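Local coordinates for ChrR-like cupin domain-containing protein (Ralstonia eutropha, PDB 3CJX) that is of unknown function but has a cupin-like beta fold and belongs to the ChrR-like cupin family, whose relatives often bind a metal, at residues A[27-35]-A[46-56]; A[34-44]-A[135-143]. All blocks are in the same frame, centred on the assembly; numbering follows the deposited sequence.

Contact 1 of 2, residues A[27-35]-A[46-56]; sequences HEGTDIFPL and MRASFAPGLTL
Ser49 and Asp31 exchange two backbone hydrogen bonds: Ser49 N reaches Asp31 O at 2.7 Å, and Asp31 N returns to Ser49 O. Two residues on, Phe33 and Arg47 repeat the exchange, with Phe33 N to Arg47 O at 2.8 Å. A fifth bond, Ala51 N to Gly29 O (3.0 Å), closes the pairing beside the type II turn from His27 to Thr30. The polar ends of Arg47 and Ser49 turn to Glu111, by a salt bridge and a hydrogen bond, while Asp31 OD1 accepts from Ala23 N. Strands 30-35 and 46-50, parts of the hairpin 30-38/43-50 in the larger sheet of the cupin-like fold, run antiparallel with 159° between their short axes. On the face that carries Thr30, Ile32 and Pro34, Ile32 CD1 meets Ala48 CB at 4.0 Å. Thr30, with chi1 at -57°, sets OG1 anti to the carbonyl carbon and CG2 anti to the backbone N, which brings CG2 alongside Phe50, 3.8 Å from CE1. Met46, a selenomethionine, starts with CG anti to the carbonyl carbon (chi1 -42°) and bends at chi2 and chi3, laying SE 4.0 Å from Pro34 CB. Past the strand end, Leu54 CD1 covers Gly29 O at 3.4 Å.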
loop_
_atom_site.group_PDB
_atom_site.type_symbol
_atom_site.label_atom_id
_atom_site.label_comp_id
_atom_site.label_asym_id
_atom_site.label_seq_id
_atom_site.Cartn_x
_atom_site.Cartn_y
_atom_site.Cartn_z
ATOM N N HIS A 27 -8.553 9.488 1.587
ATOM C CA HIS A 27 -9.540 8.496 1.162
ATOM C C HIS A 27 -9.992 7.631 2.318
ATOM O O HIS A 27 -9.301 6.694 2.728
ATOM C CB HIS A 27 -8.995 7.610 0.047
ATOM C CG HIS A 27 -8.685 8.364 -1.208
ATOM N ND1 HIS A 27 -7.571 8.109 -1.985
ATOM C CD2 HIS A 27 -9.320 9.409 -1.792
ATOM C CE1 HIS A 27 -7.563 8.935 -3.018
ATOM N NE2 HIS A 27 -8.606 9.744 -2.916
ATOM N N GLU A 28 -11.175 7.952 2.819
ATOM C CA GLU A 28 -11.783 7.224 3.911
ATOM C C GLU A 28 -11.850 5.725 3.578
ATOM O O GLU A 28 -12.167 5.343 2.452
ATOM C CB GLU A 28 -13.189 7.788 4.137
ATOM C CG GLU A 28 -13.710 7.678 5.551
ATOM C CD GLU A 28 -12.817 8.409 6.564
ATOM O OE1 GLU A 28 -12.068 9.339 6.158
ATOM O OE2 GLU A 28 -12.879 8.061 7.769
ATOM N N GLY A 29 -11.506 4.882 4.542
ATOM C CA GLY A 29 -11.566 3.440 4.356
ATOM C C GLY A 29 -10.258 2.759 4.006
ATOM O O GLY A 29 -10.167 1.531 4.061
ATOM N N THR A 30 -9.248 3.538 3.635
ATOM C CA THR A 30 -7.928 2.995 3.359
ATOM C C THR A 30 -6.961 3.437 4.466
ATOM O O THR A 30 -6.488 4.574 4.477
ATOM C CB THR A 30 -7.417 3.434 1.984
ATOM O OG1 THR A 30 -8.352 3.027 0.985
ATOM C CG2 THR A 30 -6.089 2.807 1.690
ATOM N N ASP A 31 -6.702 2.535 5.410
ATOM C CA ASP A 31 -5.777 2.779 6.512
ATOM C C ASP A 31 -4.456 2.020 6.286
ATOM O O ASP A 31 -4.459 0.834 5.988
ATOM C CB ASP A 31 -6.441 2.341 7.806
ATOM C CG ASP A 31 -7.728 3.090 8.069
ATOM O OD1 ASP A 31 -7.854 4.225 7.577
ATOM O OD2 ASP A 31 -8.608 2.564 8.781
ATOM N N ILE A 32 -3.330 2.694 6.478
ATOM C CA ILE A 32 -2.014 2.124 6.183
ATOM C C ILE A 32 -1.096 2.133 7.371
ATOM O O ILE A 32 -1.192 3.014 8.248
ATOM C CB ILE A 32 -1.228 3.004 5.154
ATOM C CG1 ILE A 32 -2.046 3.307 3.938
ATOM C CG2 ILE A 32 0.000 2.311 4.628
ATOM C CD1 ILE A 32 -2.345 2.064 3.157
ATOM N N PHE A 33 -0.194 1.155 7.380
ATOM C CA PHE A 33 0.911 1.136 8.313
ATOM C C PHE A 33 2.159 0.956 7.437
ATOM O O PHE A 33 2.370 -0.120 6.897
ATOM C CB PHE A 33 0.792 0.029 9.361
ATOM C CG PHE A 33 1.612 0.295 10.594
ATOM C CD1 PHE A 33 2.987 0.500 10.497
ATOM C CD2 PHE A 33 1.015 0.365 11.833
ATOM C CE1 PHE A 33 3.745 0.765 11.600
ATOM C CE2 PHE A 33 1.765 0.619 12.949
ATOM C CZ PHE A 33 3.143 0.814 12.833
ATOM N N PRO A 34 2.984 2.006 7.292
ATOM C CA PRO A 34 4.145 1.841 6.444
ATOM C C PRO A 34 5.188 0.967 7.110
ATOM O O PRO A 34 5.302 0.976 8.327
ATOM C CB PRO A 34 4.669 3.274 6.295
ATOM C CG PRO A 34 4.256 3.941 7.539
ATOM C CD PRO A 34 2.947 3.345 7.908
ATOM N N LEU A 35 5.908 0.198 6.304
ATOM C CA LEU A 35 6.975 -0.681 6.775
ATOM C C LEU A 35 8.319 -0.277 6.144
ATOM O O LEU A 35 9.245 0.123 6.858
ATOM C CB LEU A 35 6.624 -2.151 6.479
ATOM C CG LEU A 35 5.223 -2.532 6.977
ATOM C CD1 LEU A 35 4.824 -3.937 6.559
ATOM C CD2 LEU A 35 5.185 -2.362 8.499
HETATM N N MSE A 46 4.058 -2.350 2.536
HETATM C CA MSE A 46 3.072 -1.785 3.460
HETATM C C MSE A 46 2.046 -2.793 3.954
HETATM O O MSE A 46 1.818 -3.823 3.340
HETATM C CB MSE A 46 2.226 -0.740 2.734
HETATM C CG MSE A 46 2.925 0.227 1.786
HETATM SE SE MSE A 46 3.898 1.625 2.693
HETATM C CE MSE A 46 5.669 0.948 2.820
ATOM N N ARG A 47 1.401 -2.446 5.051
ATOM C CA ARG A 47 0.256 -3.170 5.574
ATOM C C ARG A 47 -0.900 -2.229 5.336
ATOM O O ARG A 47 -0.790 -1.045 5.687
ATOM C CB ARG A 47 0.387 -3.408 7.072
ATOM C CG ARG A 47 1.090 -4.660 7.445
ATOM C CD ARG A 47 0.204 -5.893 7.571
ATOM N NE ARG A 47 -0.769 -5.851 8.662
ATOM C CZ ARG A 47 -2.080 -5.642 8.543
ATOM N NH1 ARG A 47 -2.653 -5.443 7.362
ATOM N NH2 ARG A 47 -2.845 -5.653 9.629
ATOM N N ALA A 48 -1.977 -2.720 4.717
ATOM C CA ALA A 48 -3.187 -1.911 4.497
ATOM C C ALA A 48 -4.367 -2.549 5.234
ATOM O O ALA A 48 -4.411 -3.764 5.410
ATOM C CB ALA A 48 -3.494 -1.774 3.013
ATOM N N SER A 49 -5.296 -1.717 5.693
ATOM C CA SER A 49 -6.508 -2.168 6.376
ATOM C C SER A 49 -7.683 -1.488 5.675
ATOM O O SER A 49 -7.874 -0.282 5.781
ATOM C CB SER A 49 -6.476 -1.831 7.863
ATOM O OG SER A 49 -7.587 -2.401 8.527
ATOM N N PHE A 50 -8.450 -2.282 4.933
ATOM C CA PHE A 50 -9.544 -1.765 4.140
ATOM C C PHE A 50 -10.927 -1.973 4.732
ATOM O O PHE A 50 -11.259 -3.060 5.202
ATOM C CB PHE A 50 -9.521 -2.411 2.781
ATOM C CG PHE A 50 -8.283 -2.135 2.000
ATOM C CD1 PHE A 50 -8.168 -0.974 1.261
ATOM C CD2 PHE A 50 -7.270 -3.060 1.952
ATOM C CE1 PHE A 50 -7.054 -0.729 0.514
ATOM C CE2 PHE A 50 -6.136 -2.821 1.207
ATOM C CZ PHE A 50 -6.027 -1.652 0.485
ATOM N N ALA A 51 -11.726 -0.916 4.668
ATOM C CA ALA A 51 -13.081 -0.928 5.149
ATOM C C ALA A 51 -13.951 -1.623 4.113
ATOM O O ALA A 51 -13.580 -1.681 2.936
ATOM C CB ALA A 51 -13.555 0.508 5.352
ATOM N N PRO A 52 -15.101 -2.166 4.540
ATOM C CA PRO A 52 -16.015 -2.776 3.584
ATOM C C PRO A 52 -16.620 -1.773 2.610
ATOM O O PRO A 52 -16.705 -0.596 2.909
ATOM C CB PRO A 52 -17.142 -3.315 4.471
ATOM C CG PRO A 52 -16.588 -3.381 5.845
ATOM C CD PRO A 52 -15.596 -2.280 5.925
ATOM N N GLY A 53 -17.036 -2.256 1.450
ATOM C CA GLY A 53 -17.708 -1.443 0.451
ATOM C C GLY A 53 -16.863 -0.474 -0.359
ATOM O O GLY A 53 -17.389 0.493 -0.911
ATOM N N LEU A 54 -15.569 -0.711 -0.455
ATOM C CA LEU A 54 -14.726 0.207 -1.212
ATOM C C LEU A 54 -14.522 -0.216 -2.645
ATOM O O LEU A 54 -14.490 -1.393 -2.965
ATOM C CB LEU A 54 -13.347 0.366 -0.587
ATOM C CG LEU A 54 -13.294 0.963 0.816
ATOM C CD1 LEU A 54 -11.833 1.194 1.158
ATOM C CD2 LEU A 54 -14.122 2.266 0.934
ATOM N N THR A 55 -14.420 0.790 -3.498
ATOM C CA THR A 55 -14.102 0.633 -4.903
ATOM C C THR A 55 -13.075 1.705 -5.216
ATOM O O THR A 55 -13.403 2.869 -5.344
ATOM C CB THR A 55 -15.318 0.812 -5.779
ATOM O OG1 THR A 55 -16.186 -0.289 -5.559
ATOM C CG2 THR A 55 -14.921 0.837 -7.240
ATOM N N LEU A 56 -11.820 1.315 -5.289
ATOM C CA LEU A 56 -10.754 2.268 -5.562
ATOM C C LEU A 56 -10.688 2.577 -7.048
ATOM O O LEU A 56 -11.356 1.926 -7.853
ATOM C CB LEU A 56 -9.418 1.721 -5.061
ATOM C CG LEU A 56 -9.363 1.463 -3.560
ATOM C CD1 LEU A 56 -8.053 0.772 -3.244
ATOM C CD2 LEU A 56 -9.552 2.757 -2.770
#

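Contact 2 of 2, residues A[34-44]-A[135-143]; sequences PLFMDPYNGLM and AGVIKNWVD
Met37, a selenomethionine, reaches from strand 34-38 to the flank of helix 135-143. Its CB points toward the helix, and CG, anti to the carbonyl carbon (chi1 -45°), carries the chain on to SE, which lies 4.1 Å from Lys139 CA and 4.3 Å from Val142 CG2. A further bend at chi3 takes CE to Ile138 CG2 at 4.0 Å, the two side chains crossing at about a right angle. Ile138 is shared: its CG1 meets SE of Met44, also a selenomethionine, at 3.9 Å, again with the chains roughly perpendicular. At the start of the helix, Ala135 CB sits 3.5 Å from Pro39 CA and also meets Met44 CG. Pro39 CB approaches the backbone of Gly136, and at the other end Pro34 CG touches Val142 CG1 at 3.8 Å. The short axes of strand 34-38 and helix 135-143 come within 8.4 Å, at 128°. Lys139 NZ turns to the carboxylate of Asp143, bonding the syn lone pair of OD2 at 3.0 Å. With no hydrogen bond joining the two segments, apolar packing holds them together; the Lys139-Asp143 salt bridge lies within the helix, and Asp143 OD1 has a second partner in Tyr155 OH.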
loop_
_atom_site.group_PDB
_atom_site.type_symbol
_atom_site.label_atom_id
_atom_site.label_comp_id
_atom_site.label_asym_id
_atom_site.label_seq_id
_atom_site.Cartn_x
_atom_site.Cartn_y
_atom_site.Cartn_z
ATOM N N PRO A 34 2.984 2.006 7.292
ATOM C CA PRO A 34 4.145 1.841 6.444
ATOM C C PRO A 34 5.188 0.967 7.110
ATOM O O PRO A 34 5.302 0.976 8.327
ATOM C CB PRO A 34 4.669 3.274 6.295
ATOM C CG PRO A 34 4.256 3.941 7.539
ATOM C CD PRO A 34 2.947 3.345 7.908
ATOM N N LEU A 35 5.908 0.198 6.304
ATOM C CA LEU A 35 6.975 -0.681 6.775
ATOM C C LEU A 35 8.319 -0.277 6.144
ATOM O O LEU A 35 9.245 0.123 6.858
ATOM C CB LEU A 35 6.624 -2.151 6.479
ATOM C CG LEU A 35 5.223 -2.532 6.977
ATOM C CD1 LEU A 35 4.824 -3.937 6.559
ATOM C CD2 LEU A 35 5.185 -2.362 8.499
ATOM N N PHE A 36 8.389 -0.340 4.812
ATOM C CA PHE A 36 9.605 -0.021 4.066
ATOM C C PHE A 36 9.296 0.876 2.875
ATOM O O PHE A 36 8.427 0.555 2.087
ATOM C CB PHE A 36 10.274 -1.311 3.584
ATOM C CG PHE A 36 11.585 -1.092 2.904
ATOM C CD1 PHE A 36 12.751 -1.057 3.637
ATOM C CD2 PHE A 36 11.653 -0.911 1.535
ATOM C CE1 PHE A 36 13.961 -0.848 3.022
ATOM C CE2 PHE A 36 12.858 -0.694 0.915
ATOM C CZ PHE A 36 14.010 -0.665 1.651
HETATM N N MSE A 37 10.024 1.989 2.736
HETATM C CA MSE A 37 9.811 2.935 1.625
HETATM C C MSE A 37 11.110 3.391 0.983
HETATM O O MSE A 37 11.946 4.018 1.630
HETATM C CB MSE A 37 9.049 4.146 2.109
HETATM C CG MSE A 37 7.905 3.758 2.966
HETATM SE SE MSE A 37 6.453 4.939 2.771
HETATM C CE MSE A 37 5.770 4.167 1.124
ATOM N N ASP A 38 11.258 3.079 -0.298
ATOM C CA ASP A 38 12.453 3.409 -1.077
ATOM C C ASP A 38 11.996 4.140 -2.324
ATOM O O ASP A 38 11.781 3.511 -3.353
ATOM C CB ASP A 38 13.208 2.125 -1.452
ATOM C CG ASP A 38 14.495 2.389 -2.220
ATOM O OD1 ASP A 38 14.661 3.502 -2.776
ATOM O OD2 ASP A 38 15.352 1.469 -2.276
ATOM N N PRO A 39 11.833 5.470 -2.239
ATOM C CA PRO A 39 11.403 6.258 -3.398
ATOM C C PRO A 39 12.368 6.247 -4.577
ATOM O O PRO A 39 11.955 6.481 -5.714
ATOM C CB PRO A 39 11.327 7.682 -2.852
ATOM C CG PRO A 39 11.309 7.546 -1.384
ATOM C CD PRO A 39 12.045 6.317 -1.057
ATOM N N TYR A 40 13.625 5.934 -4.312
ATOM C CA TYR A 40 14.653 5.994 -5.325
ATOM C C TYR A 40 14.638 4.738 -6.194
ATOM O O TYR A 40 14.801 4.846 -7.398
ATOM C CB TYR A 40 15.989 6.329 -4.648
ATOM C CG TYR A 40 15.747 7.488 -3.696
ATOM C CD1 TYR A 40 15.471 8.765 -4.188
ATOM C CD2 TYR A 40 15.682 7.286 -2.323
ATOM C CE1 TYR A 40 15.180 9.828 -3.329
ATOM C CE2 TYR A 40 15.397 8.336 -1.460
ATOM C CZ TYR A 40 15.140 9.603 -1.965
ATOM O OH TYR A 40 14.874 10.633 -1.085
ATOM N N ASN A 41 14.387 3.567 -5.615
ATOM C CA ASN A 41 14.236 2.339 -6.422
ATOM C C ASN A 41 12.789 1.999 -6.672
ATOM O O ASN A 41 12.488 0.928 -7.206
ATOM C CB ASN A 41 14.877 1.157 -5.726
ATOM C CG ASN A 41 16.333 1.318 -5.603
ATOM O OD1 ASN A 41 16.981 1.944 -6.459
ATOM N ND2 ASN A 41 16.889 0.768 -4.527
ATOM N N GLY A 42 11.893 2.891 -6.269
ATOM C CA GLY A 42 10.470 2.667 -6.456
ATOM C C GLY A 42 10.019 1.376 -5.798
ATOM O O GLY A 42 9.685 0.402 -6.486
ATOM N N LEU A 43 10.035 1.346 -4.468
ATOM C CA LEU A 43 9.598 0.150 -3.749
ATOM C C LEU A 43 8.950 0.502 -2.410
ATOM O O LEU A 43 9.475 1.333 -1.673
ATOM C CB LEU A 43 10.797 -0.774 -3.533
ATOM C CG LEU A 43 10.513 -2.078 -2.795
ATOM C CD1 LEU A 43 9.469 -2.943 -3.537
ATOM C CD2 LEU A 43 11.831 -2.798 -2.650
HETATM N N MSE A 44 7.796 -0.093 -2.121
HETATM C CA MSE A 44 7.161 0.111 -0.822
HETATM C C MSE A 44 6.614 -1.196 -0.324
HETATM O O MSE A 44 5.977 -1.911 -1.086
HETATM C CB MSE A 44 5.958 1.043 -0.850
HETATM C CG MSE A 44 5.855 1.975 -1.971
HETATM SE SE MSE A 44 4.229 3.031 -1.749
HETATM C CE MSE A 44 3.252 2.367 -3.295
ATOM N N ALA A 135 6.364 5.963 -4.584
ATOM C CA ALA A 135 6.856 5.841 -3.213
ATOM C C ALA A 135 7.052 7.220 -2.564
ATOM O O ALA A 135 6.718 7.445 -1.393
ATOM C CB ALA A 135 8.149 5.048 -3.199
ATOM N N GLY A 136 7.571 8.151 -3.341
ATOM C CA GLY A 136 7.784 9.499 -2.844
ATOM C C GLY A 136 6.493 10.182 -2.427
ATOM O O GLY A 136 6.428 10.764 -1.350
ATOM N N VAL A 137 5.467 10.102 -3.276
ATOM C CA VAL A 137 4.188 10.748 -2.990
ATOM C C VAL A 137 3.557 10.168 -1.733
ATOM O O VAL A 137 3.113 10.907 -0.845
ATOM C CB VAL A 137 3.188 10.621 -4.183
ATOM C CG1 VAL A 137 1.767 11.025 -3.747
ATOM C CG2 VAL A 137 3.646 11.451 -5.391
ATOM N N ILE A 138 3.538 8.842 -1.660
ATOM C CA ILE A 138 2.966 8.143 -0.521
ATOM C C ILE A 138 3.735 8.491 0.745
ATOM O O ILE A 138 3.119 8.749 1.788
ATOM C CB ILE A 138 2.912 6.619 -0.722
ATOM C CG1 ILE A 138 2.064 6.260 -1.940
ATOM C CG2 ILE A 138 2.276 5.959 0.476
ATOM C CD1 ILE A 138 0.645 6.794 -1.866
ATOM N N LYS A 139 5.060 8.547 0.649
ATOM C CA LYS A 139 5.879 8.916 1.805
ATOM C C LYS A 139 5.518 10.303 2.320
ATOM O O LYS A 139 5.429 10.507 3.526
ATOM C CB LYS A 139 7.377 8.853 1.483
ATOM C CG LYS A 139 8.290 8.964 2.720
ATOM C CD LYS A 139 9.761 8.730 2.351
ATOM C CE LYS A 139 10.692 8.756 3.556
ATOM N NZ LYS A 139 10.654 10.050 4.312
ATOM N N ASN A 140 5.319 11.255 1.413
ATOM C CA ASN A 140 4.910 12.609 1.834
ATOM C C ASN A 140 3.601 12.572 2.627
ATOM O O ASN A 140 3.516 13.209 3.681
ATOM C CB ASN A 140 4.815 13.589 0.658
ATOM C CG ASN A 140 6.176 13.899 0.041
ATOM O OD1 ASN A 140 7.173 13.222 0.310
ATOM N ND2 ASN A 140 6.222 14.922 -0.792
ATOM N N TRP A 141 2.591 11.849 2.147
ATOM C CA TRP A 141 1.349 11.764 2.912
ATOM C C TRP A 141 1.610 11.079 4.244
ATOM O O TRP A 141 1.094 11.521 5.275
ATOM C CB TRP A 141 0.234 11.022 2.174
ATOM C CG TRP A 141 -1.002 10.944 3.015
ATOM C CD1 TRP A 141 -2.002 11.864 3.090
ATOM C CD2 TRP A 141 -1.338 9.912 3.942
ATOM N NE1 TRP A 141 -2.950 11.458 3.989
ATOM C CE2 TRP A 141 -2.558 10.268 4.534
ATOM C CE3 TRP A 141 -0.720 8.719 4.329
ATOM C CZ2 TRP A 141 -3.180 9.474 5.475
ATOM C CZ3 TRP A 141 -1.338 7.931 5.256
ATOM C CH2 TRP A 141 -2.556 8.305 5.821
ATOM N N VAL A 142 2.410 10.010 4.228
ATOM C CA VAL A 142 2.727 9.285 5.473
ATOM C C VAL A 142 3.338 10.220 6.524
ATOM O O VAL A 142 2.841 10.311 7.648
ATOM C CB VAL A 142 3.716 8.095 5.240
ATOM C CG1 VAL A 142 4.341 7.637 6.580
ATOM C CG2 VAL A 142 3.034 6.936 4.472
ATOM N N ASP A 143 4.392 10.931 6.139
ATOM C CA ASP A 143 5.090 11.826 7.068
ATOM C C ASP A 143 4.166 12.932 7.560
ATOM O O ASP A 143 4.261 13.342 8.711
ATOM C CB ASP A 143 6.357 12.407 6.433
ATOM C CG ASP A 143 7.448 11.362 6.227
ATOM O OD1 ASP A 143 7.518 10.397 7.031
ATOM O OD2 ASP A 143 8.255 11.526 5.267
#

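How the contacts relate
Contacts 1 and 2 use the same hairpin, strands 30-38 and 43-50, at different points along it: contact 1 is the pairing of 30-34 with 46-50, and contact 2 the packing of helix 135-148 on the turn end, 34-44. Pro34 and Leu35 lie in the ranges of both, but only Pro34 packs in both; the centres are about 16 Å apart. Met46 of contact 1 packs against Met37 of contact 2, and it is Met37, with Pro34, that touches the helix. Phe33 is on the face of the sheet opposite Pro34 and Met46; a glycerol, probably from the crystallisation liquor, lies about 4 Å from its side chain.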